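Local coordinates for protein 2-dehydropantoate 2-reductase (Geobacter metallireducens, PDB 3HN2) that probably catalyses the NADPH-dependent reduction of ketopantoate to pantoate, a step in the biosynthesis of pantothenate, at residues L15-L20 with A126-N131; L21-E26 with G51-P56; L88-V93 with T114-E119. One frame throughout, in Å; residues are numbered along the deposited sequence.

Overall arrangement
From the N terminus, strand 5-8 leads into helix 14-23, which serves two contacts. Contact 1 joins its middle to the end of strand 121-129, closing a loop of 105 residues. The other two contacts lie within that loop, in series. Contact 2 opens on the last turn of the same helix and closes on strand 53-55, the edge of a small three-stranded sheet; it touches contact 1, since that sheet also borders the middle of the helix. Contact 3 ties the end of helix 85-89 to the end of helix 108-115, about 28 Å from contact 2 between centres. Together they link large sheet, small sheet and helices of the Rossmann-type region.

Contact 1: L15-L20 with A126-N131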
loop_
_atom_site.group_PDB
_atom_site.type_symbol
_atom_site.label_atom_id
_atom_site.label_comp_id
_atom_site.label_asym_id
_atom_site.label_seq_id
_atom_site.Cartn_x
_atom_site.Cartn_y
_atom_site.Cartn_z
ATOM N N LEU A 15 13.772 -2.030 -18.589
ATOM C CA LEU A 15 13.342 -3.216 -19.316
ATOM C C LEU A 15 11.831 -3.377 -19.252
ATOM O O LEU A 15 11.193 -3.577 -20.285
ATOM C CB LEU A 15 14.037 -4.470 -18.781
ATOM C CG LEU A 15 15.493 -4.766 -19.162
ATOM C CD1 LEU A 15 15.969 -6.022 -18.460
ATOM C CD2 LEU A 15 15.675 -4.913 -20.667
ATOM N N TYR A 16 11.276 -3.266 -18.042
ATOM C CA TYR A 16 9.835 -3.408 -17.798
ATOM C C TYR A 16 8.989 -2.449 -18.624
ATOM O O TYR A 16 8.029 -2.867 -19.266
ATOM C CB TYR A 16 9.520 -3.236 -16.310
ATOM C CG TYR A 16 8.044 -3.213 -15.969
ATOM C CD1 TYR A 16 7.259 -4.364 -16.074
ATOM C CD2 TYR A 16 7.432 -2.043 -15.521
ATOM C CE1 TYR A 16 5.900 -4.344 -15.755
ATOM C CE2 TYR A 16 6.077 -2.014 -15.191
ATOM C CZ TYR A 16 5.319 -3.168 -15.308
ATOM O OH TYR A 16 3.980 -3.138 -14.988
ATOM N N TYR A 17 9.352 -1.171 -18.607
ATOM C CA TYR A 17 8.621 -0.164 -19.370
ATOM C C TYR A 17 8.820 -0.303 -20.874
ATOM O O TYR A 17 7.874 -0.134 -21.640
ATOM C CB TYR A 17 8.965 1.249 -18.896
ATOM C CG TYR A 17 8.377 1.591 -17.547
ATOM C CD1 TYR A 17 7.052 1.276 -17.236
ATOM C CD2 TYR A 17 9.141 2.240 -16.582
ATOM C CE1 TYR A 17 6.511 1.589 -15.991
ATOM C CE2 TYR A 17 8.611 2.560 -15.340
ATOM C CZ TYR A 17 7.298 2.236 -15.051
ATOM O OH TYR A 17 6.783 2.559 -13.819
ATOM N N GLY A 18 10.038 -0.638 -21.283
ATOM C CA GLY A 18 10.346 -0.861 -22.694
ATOM C C GLY A 18 9.640 -2.075 -23.271
ATOM O O GLY A 18 9.222 -2.061 -24.432
ATOM N N ALA A 19 9.512 -3.120 -22.455
ATOM C CA ALA A 19 8.811 -4.339 -22.851
ATOM C C ALA A 19 7.320 -4.097 -23.009
ATOM O O ALA A 19 6.697 -4.659 -23.904
ATOM C CB ALA A 19 9.059 -5.452 -21.856
ATOM N N LEU A 20 6.757 -3.255 -22.143
ATOM C CA LEU A 20 5.354 -2.874 -22.251
ATOM C C LEU A 20 5.131 -1.946 -23.443
ATOM O O LEU A 20 4.086 -2.011 -24.099
ATOM C CB LEU A 20 4.851 -2.216 -20.961
ATOM C CG LEU A 20 4.737 -3.041 -19.672
ATOM C CD1 LEU A 20 4.226 -2.153 -18.558
ATOM C CD2 LEU A 20 3.845 -4.270 -19.816
ATOM N N ALA A 126 8.509 7.775 -11.426
ATOM C CA ALA A 126 7.890 6.460 -11.524
ATOM C C ALA A 126 7.875 5.789 -10.162
ATOM O O ALA A 126 8.794 5.973 -9.366
ATOM C CB ALA A 126 8.648 5.605 -12.517
ATOM N N PHE A 127 6.829 5.021 -9.887
ATOM C CA PHE A 127 6.779 4.237 -8.656
ATOM C C PHE A 127 6.503 2.776 -8.974
ATOM O O PHE A 127 5.400 2.417 -9.382
ATOM C CB PHE A 127 5.744 4.792 -7.675
ATOM C CG PHE A 127 6.008 4.407 -6.246
ATOM C CD1 PHE A 127 6.819 5.203 -5.437
ATOM C CD2 PHE A 127 5.459 3.245 -5.707
ATOM C CE1 PHE A 127 7.077 4.850 -4.113
ATOM C CE2 PHE A 127 5.712 2.885 -4.388
ATOM C CZ PHE A 127 6.521 3.690 -3.588
ATOM N N LEU A 128 7.519 1.942 -8.765
ATOM C CA LEU A 128 7.509 0.563 -9.229
ATOM C C LEU A 128 8.159 -0.355 -8.202
ATOM O O LEU A 128 9.199 -0.016 -7.635
ATOM C CB LEU A 128 8.308 0.482 -10.530
ATOM C CG LEU A 128 7.849 -0.316 -11.749
ATOM C CD1 LEU A 128 8.909 -0.171 -12.818
ATOM C CD2 LEU A 128 7.604 -1.783 -11.460
ATOM N N CYS A 129 7.546 -1.514 -7.973
ATOM C CA CYS A 129 8.161 -2.583 -7.181
ATOM C C CYS A 129 8.690 -3.647 -8.136
ATOM O O CYS A 129 7.909 -4.385 -8.742
ATOM C CB CYS A 129 7.155 -3.213 -6.214
ATOM S SG CYS A 129 6.272 -2.064 -5.149
ATOM N N SER A 130 10.012 -3.719 -8.278
ATOM C CA SER A 130 10.630 -4.638 -9.234
ATOM C C SER A 130 12.055 -5.040 -8.876
ATOM O O SER A 130 12.968 -4.215 -8.918
ATOM C CB SER A 130 10.612 -4.041 -10.650
ATOM O OG SER A 130 11.381 -2.855 -10.722
ATOM N N ASN A 131 12.235 -6.305 -8.510
ATOM C CA ASN A 131 13.559 -6.912 -8.526
ATOM C C ASN A 131 13.734 -7.616 -9.869
ATOM O O ASN A 131 12.766 -8.103 -10.445
ATOM C CB ASN A 131 13.784 -7.853 -7.324
ATOM C CG ASN A 131 13.026 -9.176 -7.437
ATOM O OD1 ASN A 131 11.897 -9.301 -6.961
ATOM N ND2 ASN A 131 13.657 -10.174 -8.053
#
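Leu128 reaches from its strand into the angle between two consecutive helix tyrosines, and its methyl CD1 touches both. The helix and strand run nearly crosswise, their axes 11.7 Å apart at an angle of 101°, so side chains alone bridge the gap. Tyr16 has CG anti to the backbone N (chi1 174°), whereas Tyr17 has it beside the N (chi1 -72°). With these torsions Tyr16 CD2 lies 3.7 Å above one face of the Tyr17 ring, near its rim. Leu128 CD1 approaches the Tyr16 ring obliquely, 3.6 Å from Tyr16 CD2, while Leu128 CD2 rests 4.0 Å from Tyr16 CE2. Tyr17 meets Leu128 from the opposite direction, its OH 3.6 Å from Leu128 CD1. The small Ala126, two residues back on the same side of the strand, leaves room for the phenol, with its CB 3.8 Å from Tyr17 OH. Tyrosine suits position 17 because its ring packs against methyl groups while Tyr17 OH hydrogen-bonds to Gly144 O on the adjoining strand. Tyr16 also stacks on His140, and Phe127 points to the other side of the strand, where its ring meets Trp189 edge-to-face. Helix 14-23, following strand 5-8 and starting with the last glycine of a probable GxGxxG motif (Gly9, Gly11, Gly14), meets side-on the C-terminal end of the more distant parallel strand 121-129; such a strand-turn-helix is typical of the Rossmann-type dinucleotide-binding fold.

Contact 2: L21-E26 with G51-P56; sequences LQRSGE and GDFTLP
The last turn of helix 14-23 faces strand 53-55 with the backbones closest at Arg23 CA and Leu55 CA, 7.8 Å apart. Helix 14-23 belongs to the Rossmann-type fold, and strand 53-55 is the outer strand of a small sheet, bonded by its backbone to strand 44-48. Strand alternation sends Phe53 and Leu55 toward the helix, one for each of two neighbouring helix residues. Arg23 and Phe53 form a cation-pi pair, in which Arg23 CZ lies 4.2 Å from the centroid of the Phe53 ring and only 14° from the ring normal. The guanidinium is not laid flat, for its plane is tilted 35° from the ring. NH2 is therefore the part that comes down over the face, 3.4 Å from Phe53 CG. Bends at chi2 and chi3 carry the guanidinium across the ring, and the aliphatic portion is used too, with Arg23 CG 3.7 Å from Phe53 CE2. Arginine fits this exposed position because it can cover an aromatic ring while keeping its charge near solvent. Phe53 also packs on Ala19 and Leu20, farther back on the helix. Beyond Arg23 the chain leaves the helix at Ser24, and Gly25, whose positive phi of 77° suits a residue without a side chain, donates from its N to Gln22 O. Gln22 and Leu55 approach from opposite directions; leucine offers two methyls to the aliphatic part of this partly exposed glutamine, whose amide can probably stay near solvent. Gln22 CG lies 3.7 Å from Leu55 CD1, and the amide oxygen OE1 of Gln22 lies 3.5 Å from Leu55 CD2.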
loop_
_atom_site.group_PDB
_atom_site.type_symbol
_atom_site.label_atom_id
_atom_site.label_comp_id
_atom_site.label_asym_id
_atom_site.label_seq_id
_atom_site.Cartn_x
_atom_site.Cartn_y
_atom_site.Cartn_z
ATOM N N LEU A 21 6.119 -1.097 -23.720
ATOM C CA LEU A 21 6.053 -0.179 -24.857
ATOM C C LEU A 21 6.006 -0.889 -26.211
ATOM O O LEU A 21 5.145 -0.574 -27.030
ATOM C CB LEU A 21 7.180 0.856 -24.811
ATOM C CG LEU A 21 6.958 2.064 -23.891
ATOM C CD1 LEU A 21 8.286 2.709 -23.527
ATOM C CD2 LEU A 21 5.999 3.096 -24.488
ATOM N N GLN A 22 6.890 -1.862 -26.440
ATOM C CA GLN A 22 6.849 -2.607 -27.707
ATOM C C GLN A 22 5.722 -3.643 -27.780
ATOM O O GLN A 22 5.292 -4.000 -28.877
ATOM C CB GLN A 22 8.208 -3.224 -28.075
ATOM C CG GLN A 22 8.501 -4.596 -27.496
ATOM C CD GLN A 22 9.671 -5.282 -28.184
ATOM O OE1 GLN A 22 9.516 -6.356 -28.761
ATOM N NE2 GLN A 22 10.846 -4.663 -28.129
ATOM N N ARG A 23 5.240 -4.102 -26.621
ATOM C CA ARG A 23 4.112 -5.041 -26.558
ATOM C C ARG A 23 2.849 -4.406 -27.127
ATOM O O ARG A 23 1.998 -5.101 -27.675
ATOM C CB ARG A 23 3.868 -5.507 -25.122
ATOM C CG ARG A 23 3.165 -6.855 -24.990
ATOM C CD ARG A 23 1.682 -6.716 -24.668
ATOM N NE ARG A 23 1.445 -6.095 -23.364
ATOM C CZ ARG A 23 1.334 -6.758 -22.215
ATOM N NH1 ARG A 23 1.116 -6.093 -21.087
ATOM N NH2 ARG A 23 1.440 -8.082 -22.187
ATOM N N SER A 24 2.747 -3.084 -26.999
ATOM C CA SER A 24 1.675 -2.309 -27.621
ATOM C C SER A 24 2.122 -1.652 -28.938
ATOM O O SER A 24 1.499 -0.701 -29.417
ATOM C CB SER A 24 1.149 -1.261 -26.645
ATOM O OG SER A 24 2.213 -0.481 -26.148
ATOM N N GLY A 25 3.204 -2.165 -29.515
ATOM C CA GLY A 25 3.612 -1.787 -30.863
ATOM C C GLY A 25 4.298 -0.443 -30.967
ATOM O O GLY A 25 3.820 0.460 -31.658
ATOM N N GLU A 26 5.420 -0.311 -30.271
ATOM C CA GLU A 26 6.265 0.861 -30.402
ATOM C C GLU A 26 7.636 0.373 -30.840
ATOM O O GLU A 26 8.054 -0.732 -30.473
ATOM C CB GLU A 26 6.351 1.614 -29.078
ATOM C CG GLU A 26 6.054 3.106 -29.176
ATOM C CD GLU A 26 4.568 3.427 -29.304
ATOM O OE1 GLU A 26 4.224 4.391 -30.023
ATOM O OE2 GLU A 26 3.745 2.724 -28.681
ATOM N N GLY A 51 -0.235 -10.978 -14.822
ATOM C CA GLY A 51 -0.051 -11.999 -15.855
ATOM C C GLY A 51 1.258 -11.850 -16.612
ATOM O O GLY A 51 1.602 -10.757 -17.070
ATOM N N ASP A 52 1.981 -12.960 -16.749
ATOM C CA ASP A 52 3.300 -12.968 -17.385
ATOM C C ASP A 52 3.203 -12.898 -18.909
ATOM O O ASP A 52 2.218 -13.349 -19.496
ATOM C CB ASP A 52 4.090 -14.222 -16.976
ATOM C CG ASP A 52 4.146 -14.430 -15.464
ATOM O OD1 ASP A 52 4.470 -15.557 -15.034
ATOM O OD2 ASP A 52 3.867 -13.481 -14.700
ATOM N N PHE A 53 4.224 -12.318 -19.538
ATOM C CA PHE A 53 4.355 -12.356 -20.997
ATOM C C PHE A 53 5.816 -12.445 -21.440
ATOM O O PHE A 53 6.728 -12.121 -20.680
ATOM C CB PHE A 53 3.608 -11.192 -21.679
ATOM C CG PHE A 53 4.331 -9.870 -21.635
ATOM C CD1 PHE A 53 4.244 -9.049 -20.517
ATOM C CD2 PHE A 53 5.067 -9.426 -22.733
ATOM C CE1 PHE A 53 4.898 -7.816 -20.486
ATOM C CE2 PHE A 53 5.727 -8.203 -22.703
ATOM C CZ PHE A 53 5.640 -7.397 -21.576
ATOM N N THR A 54 6.029 -12.898 -22.670
ATOM C CA THR A 54 7.374 -13.127 -23.185
ATOM C C THR A 54 7.535 -12.523 -24.578
ATOM O O THR A 54 6.722 -12.772 -25.470
ATOM C CB THR A 54 7.707 -14.639 -23.241
ATOM O OG1 THR A 54 6.638 -15.341 -23.886
ATOM C CG2 THR A 54 7.894 -15.211 -21.844
ATOM N N LEU A 55 8.574 -11.713 -24.753
ATOM C CA LEU A 55 8.918 -11.191 -26.071
ATOM C C LEU A 55 9.938 -12.119 -26.715
ATOM O O LEU A 55 11.070 -12.215 -26.232
ATOM C CB LEU A 55 9.486 -9.773 -25.978
ATOM C CG LEU A 55 8.562 -8.629 -25.561
ATOM C CD1 LEU A 55 9.396 -7.414 -25.206
ATOM C CD2 LEU A 55 7.547 -8.291 -26.647
ATOM N N PRO A 56 9.541 -12.809 -27.804
ATOM C CA PRO A 56 10.409 -13.788 -28.464
ATOM C C PRO A 56 11.621 -13.114 -29.102
ATOM O O PRO A 56 12.738 -13.629 -29.018
ATOM C CB PRO A 56 9.505 -14.394 -29.548
ATOM C CG PRO A 56 8.110 -13.997 -29.178
ATOM C CD PRO A 56 8.240 -12.689 -28.485
#

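Contact 3: L88-V93 with T114-E119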
loop_
_atom_site.group_PDB
_atom_site.type_symbol
_atom_site.label_atom_id
_atom_site.label_comp_id
_atom_site.label_asym_id
_atom_site.label_seq_id
_atom_site.Cartn_x
_atom_site.Cartn_y
_atom_site.Cartn_z
ATOM N N LEU A 88 26.678 7.760 -24.006
ATOM C CA LEU A 88 25.540 6.861 -24.197
ATOM C C LEU A 88 24.344 7.474 -24.926
ATOM O O LEU A 88 23.583 6.755 -25.569
ATOM C CB LEU A 88 25.080 6.284 -22.852
ATOM C CG LEU A 88 25.995 5.314 -22.101
ATOM C CD1 LEU A 88 25.488 5.138 -20.688
ATOM C CD2 LEU A 88 26.096 3.968 -22.805
ATOM N N ILE A 89 24.173 8.791 -24.826
ATOM C CA ILE A 89 22.968 9.444 -25.350
ATOM C C ILE A 89 23.204 10.295 -26.615
ATOM O O ILE A 89 22.354 10.307 -27.505
ATOM C CB ILE A 89 22.197 10.208 -24.218
ATOM C CG1 ILE A 89 21.738 9.220 -23.137
ATOM C CG2 ILE A 89 20.971 10.955 -24.754
ATOM C CD1 ILE A 89 21.430 9.853 -21.793
ATOM N N ARG A 90 24.357 10.966 -26.708
ATOM C CA ARG A 90 24.703 11.809 -27.881
ATOM C C ARG A 90 24.456 11.222 -29.290
ATOM O O ARG A 90 23.907 11.934 -30.140
ATOM C CB ARG A 90 26.115 12.432 -27.735
ATOM C CG ARG A 90 26.912 12.688 -29.025
ATOM C CD ARG A 90 26.585 14.024 -29.696
ATOM N NE ARG A 90 27.372 15.135 -29.163
ATOM C CZ ARG A 90 26.934 16.008 -28.258
ATOM N NH1 ARG A 90 27.734 16.980 -27.840
ATOM N NH2 ARG A 90 25.703 15.916 -27.766
ATOM N N PRO A 91 24.830 9.937 -29.548
ATOM C CA PRO A 91 24.483 9.368 -30.863
ATOM C C PRO A 91 22.980 9.204 -31.153
ATOM O O PRO A 91 22.596 9.077 -32.316
ATOM C CB PRO A 91 25.148 7.986 -30.832
ATOM C CG PRO A 91 26.188 8.075 -29.777
ATOM C CD PRO A 91 25.596 8.960 -28.745
ATOM N N LEU A 92 22.152 9.211 -30.109
ATOM C CA LEU A 92 20.704 9.042 -30.248
ATOM C C LEU A 92 19.962 10.361 -30.464
ATOM O O LEU A 92 18.764 10.363 -30.750
ATOM C CB LEU A 92 20.132 8.340 -29.012
ATOM C CG LEU A 92 20.832 7.077 -28.511
ATOM C CD1 LEU A 92 20.459 6.791 -27.065
ATOM C CD2 LEU A 92 20.498 5.894 -29.400
ATOM N N VAL A 93 20.675 11.476 -30.333
ATOM C CA VAL A 93 20.052 12.801 -30.356
ATOM C C VAL A 93 20.109 13.470 -31.735
ATOM O O VAL A 93 21.184 13.696 -32.295
ATOM C CB VAL A 93 20.651 13.723 -29.249
ATOM C CG1 VAL A 93 20.148 15.158 -29.371
ATOM C CG2 VAL A 93 20.326 13.173 -27.864
ATOM N N THR A 114 21.655 20.550 -19.167
ATOM C CA THR A 114 22.949 21.195 -19.389
ATOM C C THR A 114 23.678 20.522 -20.551
ATOM O O THR A 114 24.316 21.190 -21.371
ATOM C CB THR A 114 23.836 21.106 -18.128
ATOM O OG1 THR A 114 23.081 21.510 -16.981
ATOM C CG2 THR A 114 25.062 21.998 -18.252
ATOM N N LEU A 115 23.555 19.200 -20.621
ATOM C CA LEU A 115 24.293 18.407 -21.584
ATOM C C LEU A 115 23.705 18.486 -22.991
ATOM O O LEU A 115 24.455 18.531 -23.966
ATOM C CB LEU A 115 24.375 16.956 -21.115
ATOM C CG LEU A 115 25.775 16.346 -21.193
ATOM C CD1 LEU A 115 25.972 15.334 -20.084
ATOM C CD2 LEU A 115 26.058 15.729 -22.558
ATOM N N PHE A 116 22.376 18.520 -23.094
ATOM C CA PHE A 116 21.701 18.413 -24.395
ATOM C C PHE A 116 20.804 19.590 -24.778
ATOM O O PHE A 116 20.837 20.052 -25.919
ATOM C CB PHE A 116 20.920 17.097 -24.486
ATOM C CG PHE A 116 21.778 15.878 -24.311
ATOM C CD1 PHE A 116 22.639 15.465 -25.326
ATOM C CD2 PHE A 116 21.739 15.146 -23.124
ATOM C CE1 PHE A 116 23.443 14.339 -25.168
ATOM C CE2 PHE A 116 22.539 14.015 -22.954
ATOM C CZ PHE A 116 23.396 13.616 -23.978
ATOM N N GLY A 117 20.004 20.063 -23.828
ATOM C CA GLY A 117 19.062 21.152 -24.075
ATOM C C GLY A 117 17.844 20.998 -23.192
ATOM O O GLY A 117 17.244 19.924 -23.138
ATOM N N ALA A 118 17.480 22.076 -22.501
ATOM C CA ALA A 118 16.410 22.048 -21.501
ATOM C C ALA A 118 15.011 21.822 -22.081
ATOM O O ALA A 118 14.136 21.298 -21.397
ATOM C CB ALA A 118 16.446 23.310 -20.649
ATOM N N GLU A 119 14.807 22.200 -23.341
ATOM C CA GLU A 119 13.516 21.994 -24.000
ATOM C C GLU A 119 13.350 20.581 -24.578
ATOM O O GLU A 119 12.352 20.295 -25.241
ATOM C CB GLU A 119 13.250 23.069 -25.068
ATOM C CG GLU A 119 14.205 23.080 -26.257
ATOM C CD GLU A 119 15.443 23.920 -26.009
ATOM O OE1 GLU A 119 16.317 23.488 -25.226
ATOM O OE2 GLU A 119 15.546 25.011 -26.605
#
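Phe116 fills the gap between the ends of helices 85-89 and 108-115, each the helix of a beta-alpha-beta crossover in the Rossmann-type fold: strands 72-75 and 98-101 flank the first, strands 98-101 and 121-129 the second. It is the first residue past helix 108-115, and its CG stands beside the backbone N (chi1 -59°), sending the ring toward the 88-93 turn. A large flat ring suits this place because several neighbours can share it. Ile89 crosses it at about a right angle, and its branched CB lets two atoms touch the same spot: CB lies 3.6 Å and CG2 3.7 Å from Phe116 CZ. Arg90 folds its chain at chi2 and chi3 to bring the guanidinium back, almost upright to the ring with planes 79° apart, and Arg90 NH2 comes 3.8 Å from Phe116 CE1. The ring has Leu115 CD2 over one face. Backbone bonds from Leu92 N to Ile89 O and from Val93 N to Arg90 O hold the 3-10 turn, and Val93 follows it with its side chain toward Phe116. There its methyl CG2 makes a looser apolar contact, 4.1 Å from Phe116 CD1.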